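Local coordinates for GARP domain-containing protein (Trypanosoma brucei brucei TREU927, PDB 6XZ6) that serves as a trypanosome receptor for the host complement regulator factor H, increasing transmission of the parasite to tsetse flies, at residues 102-107 with 179-184; 24-29 with 144-149. All blocks are in the same frame, centred on the assembly; numbering follows the deposited sequence.

Interaction 1: residues 102-107 with 179-184; sequences RALDSF and NKLEEL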
loop_
_atom_site.group_PDB
_atom_site.type_symbol
_atom_site.label_atom_id
_atom_site.label_comp_id
_atom_site.label_asym_id
_atom_site.label_seq_id
_atom_site.Cartn_x
_atom_site.Cartn_y
_atom_site.Cartn_z
ATOM N N ARG A 102 1.756 -6.645 -4.100
ATOM C CA ARG A 102 3.164 -6.691 -4.492
ATOM C C ARG A 102 3.639 -5.346 -5.037
ATOM O O ARG A 102 4.739 -4.907 -4.711
ATOM C CB ARG A 102 3.397 -7.788 -5.533
ATOM C CG ARG A 102 4.858 -8.208 -5.635
ATOM C CD ARG A 102 5.120 -9.405 -6.508
ATOM N NE ARG A 102 4.574 -9.298 -7.858
ATOM C CZ ARG A 102 3.509 -9.964 -8.283
ATOM N NH1 ARG A 102 2.834 -10.757 -7.451
ATOM N NH2 ARG A 102 3.107 -9.847 -9.544
ATOM N N ALA A 103 2.820 -4.712 -5.881
ATOM C CA ALA A 103 3.088 -3.430 -6.524
ATOM C C ALA A 103 3.237 -2.338 -5.476
ATOM O O ALA A 103 4.173 -1.543 -5.529
ATOM C CB ALA A 103 1.940 -3.099 -7.460
ATOM N N LEU A 104 2.319 -2.336 -4.498
ATOM C CA LEU A 104 2.283 -1.376 -3.400
ATOM C C LEU A 104 3.413 -1.594 -2.413
ATOM O O LEU A 104 3.905 -0.641 -1.819
ATOM C CB LEU A 104 0.933 -1.444 -2.705
ATOM C CG LEU A 104 -0.235 -0.785 -3.445
ATOM C CD1 LEU A 104 -1.544 -1.240 -2.845
ATOM C CD2 LEU A 104 -0.113 0.741 -3.435
ATOM N N ASP A 105 3.877 -2.835 -2.295
ATOM C CA ASP A 105 4.971 -3.172 -1.415
ATOM C C ASP A 105 6.300 -2.718 -2.003
ATOM O O ASP A 105 7.171 -2.286 -1.264
ATOM C CB ASP A 105 4.916 -4.669 -1.046
ATOM C CG ASP A 105 3.899 -5.006 0.057
ATOM O OD1 ASP A 105 2.903 -4.236 0.225
ATOM O OD2 ASP A 105 4.088 -6.030 0.746
ATOM N N SER A 106 6.433 -2.745 -3.334
ATOM C CA SER A 106 7.620 -2.262 -4.047
ATOM C C SER A 106 7.708 -0.741 -3.927
ATOM O O SER A 106 8.805 -0.198 -3.792
ATOM C CB SER A 106 7.544 -2.652 -5.516
ATOM O OG SER A 106 7.665 -4.056 -5.610
ATOM N N PHE A 107 6.540 -0.070 -3.956
ATOM C CA PHE A 107 6.411 1.370 -3.839
ATOM C C PHE A 107 6.839 1.835 -2.447
ATOM O O PHE A 107 7.660 2.748 -2.326
ATOM C CB PHE A 107 4.971 1.793 -4.168
ATOM C CG PHE A 107 4.608 3.202 -3.798
ATOM C CD1 PHE A 107 5.230 4.281 -4.416
ATOM C CD2 PHE A 107 3.646 3.456 -2.827
ATOM C CE1 PHE A 107 4.894 5.590 -4.069
ATOM C CE2 PHE A 107 3.300 4.764 -2.492
ATOM C CZ PHE A 107 3.938 5.819 -3.102
ATOM N N ASN A 179 -3.827 4.316 -7.789
ATOM C CA ASN A 179 -4.632 3.469 -8.688
ATOM C C ASN A 179 -4.524 1.982 -8.316
ATOM O O ASN A 179 -5.511 1.254 -8.378
ATOM C CB ASN A 179 -4.278 3.698 -10.175
ATOM C CG ASN A 179 -4.617 5.084 -10.687
ATOM O OD1 ASN A 179 -5.616 5.708 -10.285
ATOM N ND2 ASN A 179 -3.795 5.603 -11.594
ATOM N N LYS A 180 -3.329 1.532 -7.947
ATOM C CA LYS A 180 -3.089 0.160 -7.540
ATOM C C LYS A 180 -3.827 -0.137 -6.220
ATOM O O LYS A 180 -4.352 -1.230 -6.049
ATOM C CB LYS A 180 -1.581 -0.094 -7.405
ATOM C CG LYS A 180 -1.014 -0.935 -8.519
ATOM C CD LYS A 180 -0.171 -0.169 -9.491
ATOM C CE LYS A 180 0.172 -1.014 -10.697
ATOM N NZ LYS A 180 0.869 -0.223 -11.742
ATOM N N LEU A 181 -3.905 0.845 -5.315
ATOM C CA LEU A 181 -4.606 0.719 -4.042
ATOM C C LEU A 181 -6.114 0.641 -4.268
ATOM O O LEU A 181 -6.765 -0.132 -3.590
ATOM C CB LEU A 181 -4.208 1.872 -3.092
ATOM C CG LEU A 181 -4.779 1.887 -1.665
ATOM C CD1 LEU A 181 -4.491 0.581 -0.910
ATOM C CD2 LEU A 181 -4.214 3.038 -0.894
ATOM N N GLU A 182 -6.647 1.364 -5.268
ATOM C CA GLU A 182 -8.061 1.364 -5.659
ATOM C C GLU A 182 -8.445 0.009 -6.259
ATOM O O GLU A 182 -9.504 -0.520 -5.940
ATOM C CB GLU A 182 -8.308 2.472 -6.684
ATOM C CG GLU A 182 -9.752 2.952 -6.770
ATOM C CD GLU A 182 -10.022 4.030 -7.812
ATOM O OE1 GLU A 182 -9.083 4.772 -8.191
ATOM O OE2 GLU A 182 -11.194 4.134 -8.246
ATOM N N GLU A 183 -7.572 -0.554 -7.103
ATOM C CA GLU A 183 -7.723 -1.867 -7.716
ATOM C C GLU A 183 -7.532 -2.975 -6.693
ATOM O O GLU A 183 -8.095 -4.044 -6.890
ATOM C CB GLU A 183 -6.720 -2.054 -8.863
ATOM C CG GLU A 183 -7.037 -1.264 -10.121
ATOM C CD GLU A 183 -5.950 -1.314 -11.174
ATOM O OE1 GLU A 183 -6.269 -1.652 -12.340
ATOM O OE2 GLU A 183 -4.780 -1.014 -10.845
ATOM N N LEU A 184 -6.733 -2.752 -5.615
ATOM C CA LEU A 184 -6.526 -3.757 -4.547
ATOM C C LEU A 184 -7.841 -3.924 -3.782
ATOM O O LEU A 184 -8.184 -5.032 -3.376
ATOM C CB LEU A 184 -5.379 -3.364 -3.562
ATOM C CG LEU A 184 -5.115 -4.307 -2.343
ATOM C CD1 LEU A 184 -4.290 -5.483 -2.741
ATOM C CD2 LEU A 184 -4.376 -3.595 -1.234
#

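Interaction 2: residues 24-29 with 144-149; sequences RKLPLL and DDVTPE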
loop_
_atom_site.group_PDB
_atom_site.type_symbol
_atom_site.label_atom_id
_atom_site.label_comp_id
_atom_site.label_asym_id
_atom_site.label_seq_id
_atom_site.Cartn_x
_atom_site.Cartn_y
_atom_site.Cartn_z
ATOM N N ARG A 24 4.339 3.630 6.009
ATOM C CA ARG A 24 4.486 2.596 7.036
ATOM C C ARG A 24 3.191 1.789 7.205
ATOM O O ARG A 24 3.258 0.618 7.560
ATOM C CB ARG A 24 4.924 3.223 8.355
ATOM C CG ARG A 24 6.265 3.911 8.238
ATOM C CD ARG A 24 6.470 4.828 9.402
ATOM N NE ARG A 24 7.733 5.564 9.328
ATOM C CZ ARG A 24 7.998 6.669 10.017
ATOM N NH1 ARG A 24 7.079 7.203 10.818
ATOM N NH2 ARG A 24 9.165 7.267 9.889
ATOM N N LYS A 25 2.020 2.406 6.924
ATOM C CA LYS A 25 0.696 1.782 6.977
ATOM C C LYS A 25 0.430 0.883 5.799
ATOM O O LYS A 25 -0.149 -0.173 6.016
ATOM C CB LYS A 25 -0.435 2.823 7.137
ATOM C CG LYS A 25 -1.857 2.271 7.346
ATOM C CD LYS A 25 -1.960 1.337 8.561
ATOM C CE LYS A 25 -3.367 1.037 8.965
ATOM N NZ LYS A 25 -3.435 -0.210 9.771
ATOM N N LEU A 26 0.824 1.275 4.565
ATOM C CA LEU A 26 0.609 0.460 3.347
ATOM C C LEU A 26 0.955 -1.043 3.488
ATOM O O LEU A 26 0.112 -1.830 3.069
ATOM C CB LEU A 26 1.303 1.014 2.086
ATOM C CG LEU A 26 0.611 2.135 1.317
ATOM C CD1 LEU A 26 1.408 2.496 0.060
ATOM C CD2 LEU A 26 -0.804 1.769 0.939
ATOM N N PRO A 27 2.121 -1.501 4.019
ATOM C CA PRO A 27 2.377 -2.955 4.072
ATOM C C PRO A 27 1.472 -3.722 5.048
ATOM O O PRO A 27 1.244 -4.935 4.883
ATOM C CB PRO A 27 3.838 -3.045 4.517
ATOM C CG PRO A 27 4.384 -1.735 4.426
ATOM C CD PRO A 27 3.276 -0.759 4.548
ATOM N N LEU A 28 0.977 -3.020 6.079
ATOM C CA LEU A 28 0.087 -3.573 7.094
ATOM C C LEU A 28 -1.312 -3.744 6.481
ATOM O O LEU A 28 -1.950 -4.767 6.656
ATOM C CB LEU A 28 0.051 -2.653 8.325
ATOM C CG LEU A 28 1.370 -2.016 8.813
ATOM C CD1 LEU A 28 1.094 -0.994 9.915
ATOM C CD2 LEU A 28 2.340 -3.054 9.303
ATOM N N LEU A 29 -1.747 -2.768 5.710
ATOM C CA LEU A 29 -2.996 -2.726 4.960
ATOM C C LEU A 29 -3.013 -3.824 3.868
ATOM O O LEU A 29 -3.968 -4.584 3.821
ATOM C CB LEU A 29 -3.064 -1.334 4.331
ATOM C CG LEU A 29 -4.339 -0.869 3.715
ATOM C CD1 LEU A 29 -4.457 0.640 3.863
ATOM C CD2 LEU A 29 -4.383 -1.247 2.243
ATOM N N ASP A 144 -3.488 6.018 10.444
ATOM C CA ASP A 144 -4.638 5.229 10.838
ATOM C C ASP A 144 -5.233 4.470 9.662
ATOM O O ASP A 144 -5.661 3.347 9.826
ATOM C CB ASP A 144 -5.667 6.115 11.557
ATOM C CG ASP A 144 -5.181 6.611 12.912
ATOM O OD1 ASP A 144 -4.728 5.776 13.724
ATOM O OD2 ASP A 144 -5.252 7.835 13.158
ATOM N N ASP A 145 -5.236 5.069 8.483
ATOM C CA ASP A 145 -5.714 4.451 7.249
ATOM C C ASP A 145 -4.998 5.075 6.040
ATOM O O ASP A 145 -4.245 6.052 6.181
ATOM C CB ASP A 145 -7.259 4.567 7.120
ATOM C CG ASP A 145 -7.921 3.691 6.035
ATOM O OD1 ASP A 145 -7.265 2.711 5.559
ATOM O OD2 ASP A 145 -9.092 3.990 5.653
ATOM N N VAL A 146 -5.171 4.449 4.867
ATOM C CA VAL A 146 -4.660 4.926 3.583
ATOM C C VAL A 146 -5.765 4.682 2.541
ATOM O O VAL A 146 -6.243 3.550 2.342
ATOM C CB VAL A 146 -3.283 4.370 3.122
ATOM C CG1 VAL A 146 -2.729 5.183 1.955
ATOM C CG2 VAL A 146 -2.274 4.352 4.258
ATOM N N THR A 147 -6.211 5.775 1.931
ATOM C CA THR A 147 -7.191 5.752 0.858
ATOM C C THR A 147 -6.438 6.261 -0.359
ATOM O O THR A 147 -5.530 7.069 -0.180
ATOM C CB THR A 147 -8.390 6.678 1.163
ATOM O OG1 THR A 147 -7.931 8.011 1.374
ATOM C CG2 THR A 147 -9.239 6.195 2.328
ATOM N N PRO A 148 -6.805 5.876 -1.596
ATOM C CA PRO A 148 -6.146 6.472 -2.772
ATOM C C PRO A 148 -6.088 8.010 -2.785
ATOM O O PRO A 148 -5.077 8.555 -3.175
ATOM C CB PRO A 148 -6.979 5.922 -3.939
ATOM C CG PRO A 148 -7.482 4.609 -3.433
ATOM C CD PRO A 148 -7.852 4.918 -2.008
ATOM N N GLU A 149 -7.132 8.693 -2.307
ATOM C CA GLU A 149 -7.238 10.158 -2.256
ATOM C C GLU A 149 -6.264 10.771 -1.248
ATOM O O GLU A 149 -5.745 11.860 -1.505
ATOM C CB GLU A 149 -8.683 10.619 -1.938
ATOM C CG GLU A 149 -9.800 9.810 -2.609
ATOM C CD GLU A 149 -10.272 8.558 -1.874
ATOM O OE1 GLU A 149 -10.818 8.698 -0.752
ATOM O OE2 GLU A 149 -10.101 7.440 -2.419
#

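Interaction 1: residues 102-107 with 179-184
Leu104 and Leu181 meet through their CD1 methyls, 4.0 Å apart, with the two side chains crossing at about a right angle. The same Leu104 CD1 also rests over the backbone of the partner helix, 3.8 Å from Leu181 CA, and has Leu184 CD2 as a further neighbour at 4.0 Å. One methyl branch of Leu104 thus touches two leucines about one turn apart. Its chi1 of -76° places CG beside the backbone N and so directs the isobutyl group across the interface. At the more open margin, Ala103 CB packs against the aliphatic part of Lys180, 3.8 Å from its CG; the lysine chain bends at chi2, its ammonium end leads away from residues 102-107, and the side chain also touches Phe100. No hydrogen bond joins the segments, so the evidence points to purely apolar packing.

Behind this shell, Ala177 completes the set around Leu104: with Lys180, Leu181 and Leu184 it forms the i, i+3, i+4, i+7 diamond on helix 165-208. Leu184 reaches on to Val97 and Phe100, while Phe107 continues the interface towards Ala174 and Ala177. From helix 4-61, Thr30 touches Leu104, and the Asp105 carboxylate pairs with Arg34 and accepts a hydrogen bond from Thr30, tying helices 4-61 and 67-125 together on a polar flank. The two short segments run nearly antiparallel, at 147° with axes 9.7 Å apart, and CA of Leu104 lies 7.0 Å from CA of Lys180. A leucine knob seated in a four-residue hole is knobs-into-holes packing, here in the core of the elongated bundle of three long helices that makes up this GARP-family receptor.

Interaction 2: residues 24-29 with 144-149
Val146 turns one methyl to Lys25 and the other to Leu26, packing the extended linker that precedes helix 148-161 against helix 4-61 of the bundle of three long helices. CG2, beside the backbone N, lies 3.7 Å from Lys25 CB and equally near its CG; the two side chains slide past each other in opposite directions. CG1, anti to N (chi1 -167°), meets Leu26 CD2 at 4.0 Å, and here the side chains cross at about a right angle. Leu29 closes the group from one turn further on, with CD1 4.0 Å from Val146 CB and 3.7 Å from Val146 O.

The Lys25 chain bends at chi2 and continues along the connection, bringing CE to 3.4 Å from Asp144 O. Its charge is not paired across the contact with Asp145, since NZ stays 6.4 Å from OD1. That carboxylate instead folds back on its own backbone, taking a weak bond from the N-H of Val146.

Helix 4-61 is kinked here: Pro27 has no N-H to offer the preceding turn, and Leu28 N makes only a weak bond, to Lys25 O. Close by, Arg24 forms a salt bridge with Glu112 and donates to the carbonyls of Cys138 and Ala141, the first of these residues being disulfide-bonded to Cys17. Beyond Val146 the connection ends at the N-cap of helix 148-161, where Thr147 OG1 accepts the hydrogen bond of Ala150 N.

In the fold
Interactions 1 and 2 adjoin in the bundle, their centres about 10 Å apart. The junction is mostly apolar side-chain packing: Leu181 CD1 of interaction 1 meets Leu29 CD2 of interaction 2 at 3.6 Å, and Phe107 CD2 lies 3.8 Å from Leu26 CD1. Pro148 CG also packs 3.8 Å from Glu182 N, placing the start of helix 148-161 against helix 165-208. Interaction 1 joins two of the long helices, while interaction 2 fits the connection at 144-149 onto the third, helix 4-61. Along the chain the segments alternate, which interlocks the pairings. No other protein chain of the assembly touches the four segments, so neither contact appears to take part directly in the factor H interface.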